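Local structure of predicted HD superfamily hydrolase (uncultured Thermotogales bacterium, 2PQ7) at residues I127-D132 against T189-T194; S36-V41 against L64-K69; S83-A88 against K107-H112. The protein is probably a metal-dependent hydrolase of the HD superfamily, holding a pair of iron(III) ions in an all-helical domain. One frame throughout, in Å; residues are numbered along the deposited sequence.

Interaction 1 (I127-D132 against T189-T194); sequences ILQDAD and TFWTET. With FE (Fe (III) ion), chain C.
Ile127 makes the lightest touch on 189-194: its CG1 lies 4.1 Å from Thr192 CG2, the two side chains crossing at about a right angle. Further along the same helix, Gln129 turns its carbonyl toward the indole of Trp191. NE1 of Trp191 donates to Gln129 OE1 at 2.9 Å and nearly straight (171°), and the amide lies almost flat with the ring, the planes 10° apart. The amide's other end, NE2, is bonded to His112 O, which fixes its rotation. Asp130 carries most of the contact. Its CG stands anti to the carbonyl carbon (chi1 -76°), and the carboxylate receives two successive backbone N-H groups, one on each oxygen: Trp191 N to OD1 at 2.8 Å and Thr192 N to OD2, also 2.8 Å, both on syn lone pairs. Thr192 OG1 adds a third bond of 2.8 Å, meeting OD2 nearly end-on, while the same hydroxyl caps Ala195 N. The Phe190 ring slides past, its edge carbon CE2 lying 3.5 Å from Asp130 O. With an alanine here in place of the aspartate, the amides of Trp191 and Thr192 would probably lose their acceptors and the Thr192 hydroxyl would be freer to turn from its capping position. Further on, Asp132 makes no contact with 189-194 and binds an iron through OD1 at 2.1 Å, with OD2 accepting a bond from a water on the same iron. The helix thus joins an N-capped helix start, at Thr192, to the last aspartate of the metal-binding HD-domain signature.

Interaction 2 (S36-V41 against L64-K69); sequences SHTFRV and LLHDIK. With FE (Fe (III) ion), chain C; FE (Fe (III) ion), chain B.
His37 and His66 meet rim to rim, their rings inclined at 58° and neither lying over the other, because both NE2 atoms turn to one iron and bind it at 2.2 Å. His37 reaches the metal with CG anti to its backbone N (chi1 162°), and its ND1 is held from behind by Asp135 OD2. His66 takes a different route. Its CG sits between the backbone N and the carbonyl carbon (chi1 84°), a conformation that swings the ring back toward helix 35-52 while ND1 bonds to Ala63 O. Each imidazole is therefore fixed at both nitrogens. Asp67 completes this side of the site and splits its carboxylate between two metals: OD2 binds the iron shared with the histidines at 2.1 Å, and OD1 binds the second iron at 2.0 Å, with a water also bridging the pair. This is the H...HD...D arrangement of HD domains, in which the adjacent histidine and aspartate of the name are joined by a histidine from an earlier helix, His37, and a later aspartate, Asp132. Asp67 OD2 lies at the edge of the His37 ring, the carboxylate and ring planes nearly coplanar. One turn on from His37, Val41 brings CG1 to 3.8 Å from His66 CE1, while its CG2 lies over one face of the His37 ring toward the rim. Thr38 divides its branches. CG2 packs 3.5 Å from Leu64 O, and OG1 bonds to a water, 2.8 Å away, that donates to Leu64 O and accepts from Asp67 N. At the far end, Leu64 CD2 approaches the edge of the Phe39 ring at CE1.

Interaction 3 (S83-A88 against K107-H112); sequences SGAEYA and KAIRSH. With FE (Fe (III) ion), chain B.
Gly84 faces Ile109 with no side chain of its own, which probably allows the close approach of the helices: a beta carbon modelled on Gly84 would fall only 3.1 Å from Ile109 CG2. Ile109 CG2 instead lies against bare backbone, 3.7 Å from Gly84 C and 3.5 Å from Ala85 N. It is placed there by a side chain with CG2 anti to the backbone N, while the other branch stretches along the partner helix to bring Ile109 CD1 within 3.9 Å of Ala88 CB. The local axes run almost antiparallel at 169°, with a closest approach of 7.7 Å, a spacing suited to a glycine and two alanines on one side. Ala85 is the second point of close packing. Its CB lies 3.6 Å from Arg110 CB and also under one face of the Arg110 guanidinium, because the long chain bends at chi3 (-61°) and folds back over the methyl. The arginine thus uses both its root and its flat end on a single alanine, and no hydrogen bond joins the two segments. Past the end of the packing, His112 ND1 donates to Ile109 O at 2.8 Å, in the carbonyl plane and on a lone pair; this bond holds the ring in an orientation in which NE2 binds an iron at 2.2 Å, alongside Asp67 and His80. Helix 56-65 lies beside the pair, its Leu65 touching both Ala88 and Ile109, while helix 123-133 packs against Ala108 of helix 99-111 and against His112 just beyond it.

Overall arrangement
From the N terminus, interaction 2 comes first, bringing helix 35-52 to the end of helix 56-65 and closing a loop of 22 residues, mostly helical. Interaction 3 then closes a tighter loop of 18 residues between helices 80-91 and 99-111. Interaction 1 is last and widest, joining helix 123-133 to the start of the long helix 193-217 across 56 residues, many of them not modelled. The three follow in series; none nests or crosses. They converge at the dinuclear iron site: Asp132 shares one iron with 36-41 and 64-69, His112 shares the other with Asp67, and helix 123-133 also follows helix 99-111 directly.

Interaction 1 (I127-D132 against T189-T194)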
loop_
_atom_site.group_PDB
_atom_site.type_symbol
_atom_site.label_atom_id
_atom_site.label_comp_id
_atom_site.label_asym_id
_atom_site.label_seq_id
_atom_site.Cartn_x
_atom_site.Cartn_y
_atom_site.Cartn_z
ATOM N N ILE A 127 -5.755 24.267 12.492
ATOM C CA ILE A 127 -6.510 23.236 11.796
ATOM C C ILE A 127 -5.930 23.001 10.415
ATOM O O ILE A 127 -5.730 21.838 10.010
ATOM C CB ILE A 127 -7.989 23.610 11.690
ATOM C CG1 ILE A 127 -8.602 23.571 13.098
ATOM C CG2 ILE A 127 -8.726 22.691 10.716
ATOM C CD1 ILE A 127 -9.988 24.084 13.172
ATOM N N LEU A 128 -5.578 24.064 9.712
ATOM C CA LEU A 128 -5.032 23.950 8.361
ATOM C C LEU A 128 -3.737 23.188 8.385
ATOM O O LEU A 128 -3.528 22.291 7.577
ATOM C CB LEU A 128 -4.808 25.326 7.722
ATOM C CG LEU A 128 -4.113 25.292 6.362
ATOM C CD1 LEU A 128 -4.907 24.456 5.328
ATOM C CD2 LEU A 128 -3.887 26.688 5.854
ATOM N N GLN A 129 -2.831 23.586 9.290
ATOM C CA GLN A 129 -1.565 22.901 9.390
ATOM C C GLN A 129 -1.738 21.437 9.740
ATOM O O GLN A 129 -1.116 20.582 9.099
ATOM C CB GLN A 129 -0.641 23.607 10.354
ATOM C CG GLN A 129 0.727 23.062 10.282
ATOM C CD GLN A 129 1.735 23.988 10.963
ATOM O OE1 GLN A 129 1.775 24.098 12.184
ATOM N NE2 GLN A 129 2.558 24.652 10.171
ATOM N N ASP A 130 -2.640 21.101 10.657
ATOM C CA ASP A 130 -2.895 19.731 10.960
ATOM C C ASP A 130 -3.401 18.974 9.737
ATOM O O ASP A 130 -2.965 17.847 9.466
ATOM C CB ASP A 130 -3.952 19.583 12.057
ATOM C CG ASP A 130 -3.443 19.890 13.453
ATOM O OD1 ASP A 130 -2.202 20.114 13.659
ATOM O OD2 ASP A 130 -4.304 19.857 14.376
ATOM N N ALA A 131 -4.376 19.540 9.064
ATOM C CA ALA A 131 -5.010 18.938 7.898
ATOM C C ALA A 131 -4.000 18.661 6.772
ATOM O O ALA A 131 -4.054 17.611 6.080
ATOM C CB ALA A 131 -6.109 19.847 7.403
ATOM N N ASP A 132 -3.081 19.599 6.599
ATOM C CA ASP A 132 -2.030 19.514 5.577
ATOM C C ASP A 132 -1.076 18.391 5.962
ATOM O O ASP A 132 -0.801 17.474 5.154
ATOM C CB ASP A 132 -1.294 20.842 5.525
ATOM C CG ASP A 132 -0.322 20.960 4.356
ATOM O OD1 ASP A 132 -0.684 20.523 3.228
ATOM O OD2 ASP A 132 0.772 21.522 4.580
ATOM N N THR A 189 2.700 15.778 17.521
ATOM C CA THR A 189 3.082 17.054 16.902
ATOM C C THR A 189 1.882 17.863 16.364
ATOM O O THR A 189 2.050 18.984 15.944
ATOM C CB THR A 189 4.012 16.804 15.702
ATOM O OG1 THR A 189 3.350 15.932 14.783
ATOM C CG2 THR A 189 5.323 16.138 16.148
ATOM N N PHE A 190 0.682 17.307 16.415
ATOM C CA PHE A 190 -0.500 17.987 15.892
ATOM C C PHE A 190 -1.144 18.920 16.918
ATOM O O PHE A 190 -1.095 18.680 18.116
ATOM C CB PHE A 190 -1.472 16.960 15.362
ATOM C CG PHE A 190 -0.975 16.278 14.133
ATOM C CD1 PHE A 190 -0.013 15.248 14.208
ATOM C CD2 PHE A 190 -1.411 16.687 12.886
ATOM C CE1 PHE A 190 0.460 14.671 13.052
ATOM C CE2 PHE A 190 -0.944 16.103 11.729
ATOM C CZ PHE A 190 -0.012 15.092 11.807
ATOM N N TRP A 191 -1.751 20.000 16.426
ATOM C CA TRP A 191 -2.346 21.008 17.276
ATOM C C TRP A 191 -3.622 20.572 17.936
ATOM O O TRP A 191 -3.867 20.883 19.119
ATOM C CB TRP A 191 -2.683 22.274 16.472
ATOM C CG TRP A 191 -1.537 22.974 15.926
ATOM C CD1 TRP A 191 -1.092 22.969 14.631
ATOM C CD2 TRP A 191 -0.660 23.803 16.653
ATOM N NE1 TRP A 191 0.030 23.752 14.516
ATOM C CE2 TRP A 191 0.315 24.275 15.753
ATOM C CE3 TRP A 191 -0.599 24.204 17.987
ATOM C CZ2 TRP A 191 1.326 25.139 16.145
ATOM C CZ3 TRP A 191 0.410 25.050 18.377
ATOM C CH2 TRP A 191 1.357 25.518 17.458
ATOM N N THR A 192 -4.513 19.973 17.154
ATOM C CA THR A 192 -5.818 19.613 17.639
ATOM C C THR A 192 -5.918 18.173 18.116
ATOM O O THR A 192 -5.264 17.280 17.598
ATOM C CB THR A 192 -6.921 19.829 16.583
ATOM O OG1 THR A 192 -6.718 18.964 15.456
ATOM C CG2 THR A 192 -6.941 21.252 16.103
ATOM N N GLU A 193 -6.767 17.910 19.097
ATOM C CA GLU A 193 -6.967 16.549 19.546
ATOM C C GLU A 193 -7.528 15.648 18.446
ATOM O O GLU A 193 -7.166 14.475 18.345
ATOM C CB GLU A 193 -7.904 16.560 20.775
ATOM C CG GLU A 193 -8.190 15.180 21.344
ATOM C CD GLU A 193 -6.930 14.474 21.862
ATOM O OE1 GLU A 193 -5.859 15.112 22.079
ATOM O OE2 GLU A 193 -7.023 13.240 22.054
ATOM N N THR A 194 -8.432 16.160 17.641
ATOM C CA THR A 194 -8.986 15.385 16.556
ATOM C C THR A 194 -7.875 14.991 15.572
ATOM O O THR A 194 -7.818 13.811 15.167
ATOM C CB THR A 194 -10.110 16.139 15.826
ATOM O OG1 THR A 194 -11.134 16.502 16.767
ATOM C CG2 THR A 194 -10.682 15.369 14.657
HETATM FE FE FE C . -0.394 21.428 1.323
HETATM O O HOH W 1 0.904 22.787 2.199
#

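Interaction 2 (S36-V41 against L64-K69)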
loop_
_atom_site.group_PDB
_atom_site.type_symbol
_atom_site.label_atom_id
_atom_site.label_comp_id
_atom_site.label_asym_id
_atom_site.label_seq_id
_atom_site.Cartn_x
_atom_site.Cartn_y
_atom_site.Cartn_z
ATOM N N SER A 36 -4.910 16.776 -6.061
ATOM C CA SER A 36 -5.583 15.803 -5.199
ATOM C C SER A 36 -5.151 15.998 -3.744
ATOM O O SER A 36 -5.948 15.744 -2.853
ATOM C CB SER A 36 -5.345 14.372 -5.696
ATOM O OG SER A 36 -4.016 13.999 -5.555
ATOM N N HIS A 37 -3.909 16.426 -3.516
ATOM C CA HIS A 37 -3.474 16.800 -2.173
ATOM C C HIS A 37 -4.436 17.854 -1.547
ATOM O O HIS A 37 -4.930 17.706 -0.421
ATOM C CB HIS A 37 -2.037 17.277 -2.162
ATOM C CG HIS A 37 -1.666 18.047 -0.942
ATOM N ND1 HIS A 37 -1.432 17.455 0.286
ATOM C CD2 HIS A 37 -1.572 19.386 -0.744
ATOM C CE1 HIS A 37 -1.119 18.396 1.162
ATOM N NE2 HIS A 37 -1.198 19.576 0.562
ATOM N N THR A 38 -4.719 18.912 -2.287
ATOM C CA THR A 38 -5.625 19.961 -1.795
ATOM C C THR A 38 -6.986 19.413 -1.419
ATOM O O THR A 38 -7.550 19.732 -0.381
ATOM C CB THR A 38 -5.743 21.099 -2.840
ATOM O OG1 THR A 38 -4.499 21.825 -2.824
ATOM C CG2 THR A 38 -6.782 22.007 -2.470
ATOM N N PHE A 39 -7.516 18.515 -2.246
ATOM C CA PHE A 39 -8.806 17.957 -1.901
ATOM C C PHE A 39 -8.731 17.081 -0.660
ATOM O O PHE A 39 -9.613 17.142 0.179
ATOM C CB PHE A 39 -9.367 17.161 -3.067
ATOM C CG PHE A 39 -9.604 17.981 -4.293
ATOM C CD1 PHE A 39 -10.112 19.266 -4.198
ATOM C CD2 PHE A 39 -9.344 17.458 -5.546
ATOM C CE1 PHE A 39 -10.335 20.032 -5.328
ATOM C CE2 PHE A 39 -9.590 18.206 -6.687
ATOM C CZ PHE A 39 -10.092 19.502 -6.573
ATOM N N ARG A 40 -7.648 16.325 -0.496
ATOM C CA ARG A 40 -7.514 15.498 0.715
ATOM C C ARG A 40 -7.357 16.373 1.964
ATOM O O ARG A 40 -7.856 16.052 3.042
ATOM C CB ARG A 40 -6.359 14.511 0.553
ATOM C CG ARG A 40 -6.654 13.469 -0.543
ATOM C CD ARG A 40 -5.683 12.345 -0.515
ATOM N NE ARG A 40 -4.306 12.793 -0.648
ATOM C CZ ARG A 40 -3.643 12.980 -1.799
ATOM N NH1 ARG A 40 -4.173 12.730 -2.974
ATOM N NH2 ARG A 40 -2.428 13.447 -1.752
ATOM N N VAL A 41 -6.616 17.475 1.820
ATOM C CA VAL A 41 -6.444 18.431 2.943
ATOM C C VAL A 41 -7.797 19.046 3.316
ATOM O O VAL A 41 -8.142 19.199 4.492
ATOM C CB VAL A 41 -5.366 19.487 2.624
ATOM C CG1 VAL A 41 -5.288 20.559 3.773
ATOM C CG2 VAL A 41 -4.027 18.814 2.509
ATOM N N LEU A 64 -8.738 24.785 0.796
ATOM C CA LEU A 64 -8.829 24.852 -0.679
ATOM C C LEU A 64 -7.797 25.787 -1.293
ATOM O O LEU A 64 -7.230 25.515 -2.344
ATOM C CB LEU A 64 -10.243 25.237 -1.116
ATOM C CG LEU A 64 -11.200 24.088 -1.311
ATOM C CD1 LEU A 64 -12.506 24.709 -1.742
ATOM C CD2 LEU A 64 -10.613 23.154 -2.424
ATOM N N LEU A 65 -7.567 26.917 -0.622
ATOM C CA LEU A 65 -6.648 27.918 -1.150
ATOM C C LEU A 65 -5.189 27.794 -0.713
ATOM O O LEU A 65 -4.326 28.426 -1.315
ATOM C CB LEU A 65 -7.120 29.312 -0.770
ATOM C CG LEU A 65 -8.417 29.721 -1.451
ATOM C CD1 LEU A 65 -8.890 31.054 -0.874
ATOM C CD2 LEU A 65 -8.294 29.767 -2.941
ATOM N N HIS A 66 -4.909 26.909 0.229
ATOM C CA HIS A 66 -3.579 27.004 0.889
ATOM C C HIS A 66 -2.397 26.767 -0.045
ATOM O O HIS A 66 -1.386 27.393 0.110
ATOM C CB HIS A 66 -3.481 26.126 2.125
ATOM C CG HIS A 66 -3.134 24.701 1.852
ATOM N ND1 HIS A 66 -4.008 23.810 1.286
ATOM C CD2 HIS A 66 -1.993 24.011 2.093
ATOM C CE1 HIS A 66 -3.413 22.632 1.161
ATOM N NE2 HIS A 66 -2.177 22.730 1.645
ATOM N N ASP A 67 -2.548 25.874 -1.014
ATOM C CA ASP A 67 -1.499 25.585 -1.983
ATOM C C ASP A 67 -1.832 26.086 -3.407
ATOM O O ASP A 67 -1.215 25.598 -4.374
ATOM C CB ASP A 67 -1.248 24.092 -2.003
ATOM C CG ASP A 67 -0.403 23.616 -0.821
ATOM O OD1 ASP A 67 0.346 24.381 -0.148
ATOM O OD2 ASP A 67 -0.435 22.377 -0.559
ATOM N N ILE A 68 -2.739 27.074 -3.523
ATOM C CA ILE A 68 -3.160 27.523 -4.840
ATOM C C ILE A 68 -2.016 28.179 -5.612
ATOM O O ILE A 68 -2.005 28.140 -6.835
ATOM C CB ILE A 68 -4.417 28.391 -4.790
ATOM C CG1 ILE A 68 -5.141 28.357 -6.166
ATOM C CG2 ILE A 68 -4.119 29.836 -4.337
ATOM C CD1 ILE A 68 -6.378 29.192 -6.239
ATOM N N LYS A 69 -0.973 28.638 -4.891
ATOM C CA LYS A 69 0.163 29.241 -5.537
ATOM C C LYS A 69 1.347 28.274 -5.613
ATOM O O LYS A 69 2.484 28.682 -5.942
ATOM C CB LYS A 69 0.515 30.577 -4.904
ATOM C CG LYS A 69 -0.459 31.673 -5.198
ATOM C CD LYS A 69 -0.267 32.208 -6.613
ATOM C CE LYS A 69 -1.313 33.273 -6.868
ATOM N NZ LYS A 69 -1.080 33.929 -8.170
HETATM FE FE FE C . -0.394 21.428 1.323
HETATM FE FE FE B . 1.868 24.181 1.137
HETATM O O HOH W 2 -4.626 24.626 -2.546
HETATM O O HOH W 1 0.904 22.787 2.199
#

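Interaction 3 (S83-A88 against K107-H112)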
loop_
_atom_site.group_PDB
_atom_site.type_symbol
_atom_site.label_atom_id
_atom_site.label_comp_id
_atom_site.label_asym_id
_atom_site.label_seq_id
_atom_site.Cartn_x
_atom_site.Cartn_y
_atom_site.Cartn_z
ATOM N N SER A 83 2.488 34.004 -1.241
ATOM C CA SER A 83 1.727 34.306 -2.448
ATOM C C SER A 83 0.256 33.917 -2.335
ATOM O O SER A 83 -0.615 34.632 -2.859
ATOM C CB SER A 83 2.354 33.592 -3.640
ATOM O OG SER A 83 1.834 34.120 -4.835
ATOM N N GLY A 84 0.012 32.763 -1.728
ATOM C CA GLY A 84 -1.347 32.249 -1.476
ATOM C C GLY A 84 -2.106 33.127 -0.505
ATOM O O GLY A 84 -3.276 33.384 -0.686
ATOM N N ALA A 85 -1.465 33.623 0.519
ATOM C CA ALA A 85 -2.112 34.544 1.464
ATOM C C ALA A 85 -2.502 35.830 0.808
ATOM O O ALA A 85 -3.601 36.327 1.022
ATOM C CB ALA A 85 -1.149 34.790 2.622
ATOM N N GLU A 86 -1.628 36.404 -0.026
ATOM C CA GLU A 86 -1.950 37.630 -0.743
ATOM C C GLU A 86 -3.132 37.402 -1.728
ATOM O O GLU A 86 -4.014 38.225 -1.852
ATOM C CB GLU A 86 -0.683 38.120 -1.477
ATOM C CG GLU A 86 -0.906 39.343 -2.350
ATOM C CD GLU A 86 0.351 39.781 -3.114
ATOM O OE1 GLU A 86 1.438 39.857 -2.485
ATOM O OE2 GLU A 86 0.207 40.127 -4.313
ATOM N N TYR A 87 -3.101 36.264 -2.375
ATOM C CA TYR A 87 -4.160 35.906 -3.319
ATOM C C TYR A 87 -5.480 35.811 -2.578
ATOM O O TYR A 87 -6.505 36.359 -3.036
ATOM C CB TYR A 87 -3.847 34.592 -4.049
ATOM C CG TYR A 87 -4.955 34.235 -4.987
ATOM C CD1 TYR A 87 -5.086 34.884 -6.179
ATOM C CD2 TYR A 87 -5.870 33.247 -4.672
ATOM C CE1 TYR A 87 -6.145 34.596 -7.043
ATOM C CE2 TYR A 87 -6.966 32.965 -5.515
ATOM C CZ TYR A 87 -7.067 33.621 -6.686
ATOM O OH TYR A 87 -8.151 33.318 -7.513
ATOM N N ALA A 88 -5.533 35.101 -1.466
ATOM C CA ALA A 88 -6.780 35.001 -0.694
ATOM C C ALA A 88 -7.305 36.344 -0.257
ATOM O O ALA A 88 -8.491 36.614 -0.271
ATOM C CB ALA A 88 -6.561 34.080 0.483
ATOM N N LYS A 107 -4.037 34.732 6.967
ATOM C CA LYS A 107 -2.967 34.511 7.937
ATOM C C LYS A 107 -2.769 33.014 8.043
ATOM O O LYS A 107 -1.619 32.520 8.179
ATOM C CB LYS A 107 -3.369 35.088 9.290
ATOM C CG LYS A 107 -2.252 34.967 10.342
ATOM C CD LYS A 107 -2.652 35.641 11.723
ATOM N N ALA A 108 -3.827 32.221 8.023
ATOM C CA ALA A 108 -3.667 30.781 8.118
ATOM C C ALA A 108 -2.843 30.249 6.975
ATOM O O ALA A 108 -1.977 29.390 7.136
ATOM C CB ALA A 108 -5.038 30.098 8.149
ATOM N N ILE A 109 -3.091 30.727 5.778
ATOM C CA ILE A 109 -2.342 30.266 4.628
ATOM C C ILE A 109 -0.904 30.727 4.738
ATOM O O ILE A 109 0.048 30.012 4.432
ATOM C CB ILE A 109 -2.985 30.797 3.330
ATOM C CG1 ILE A 109 -4.396 30.171 3.165
ATOM C CG2 ILE A 109 -2.073 30.549 2.083
ATOM C CD1 ILE A 109 -5.233 30.807 2.046
ATOM N N ARG A 110 -0.747 31.962 5.170
ATOM C CA ARG A 110 0.587 32.531 5.291
ATOM C C ARG A 110 1.467 31.746 6.233
ATOM O O ARG A 110 2.691 31.658 6.022
ATOM C CB ARG A 110 0.486 33.964 5.767
ATOM C CG ARG A 110 1.802 34.735 5.777
ATOM C CD ARG A 110 1.579 36.150 6.240
ATOM N NE ARG A 110 0.675 36.860 5.347
ATOM C CZ ARG A 110 1.035 37.634 4.324
ATOM N NH1 ARG A 110 2.326 37.843 4.027
ATOM N NH2 ARG A 110 0.070 38.216 3.591
ATOM N N SER A 111 0.861 31.170 7.266
ATOM C CA SER A 111 1.585 30.445 8.321
ATOM C C SER A 111 1.733 28.942 8.133
ATOM O O SER A 111 2.387 28.271 8.942
ATOM C CB SER A 111 0.857 30.650 9.658
ATOM O OG SER A 111 0.635 32.015 9.917
ATOM N N HIS A 112 1.129 28.377 7.091
ATOM C CA HIS A 112 1.023 26.929 7.005
ATOM C C HIS A 112 2.262 26.056 6.848
ATOM O O HIS A 112 2.190 24.888 7.191
ATOM C CB HIS A 112 -0.065 26.506 5.992
ATOM C CG HIS A 112 0.415 26.360 4.572
ATOM N ND1 HIS A 112 0.371 27.381 3.650
ATOM C CD2 HIS A 112 0.887 25.274 3.912
ATOM C CE1 HIS A 112 0.831 26.936 2.491
ATOM N NE2 HIS A 112 1.145 25.652 2.618
HETATM FE FE FE B . 1.868 24.181 1.137
HETATM O O HOH W 1 0.904 22.787 2.199
#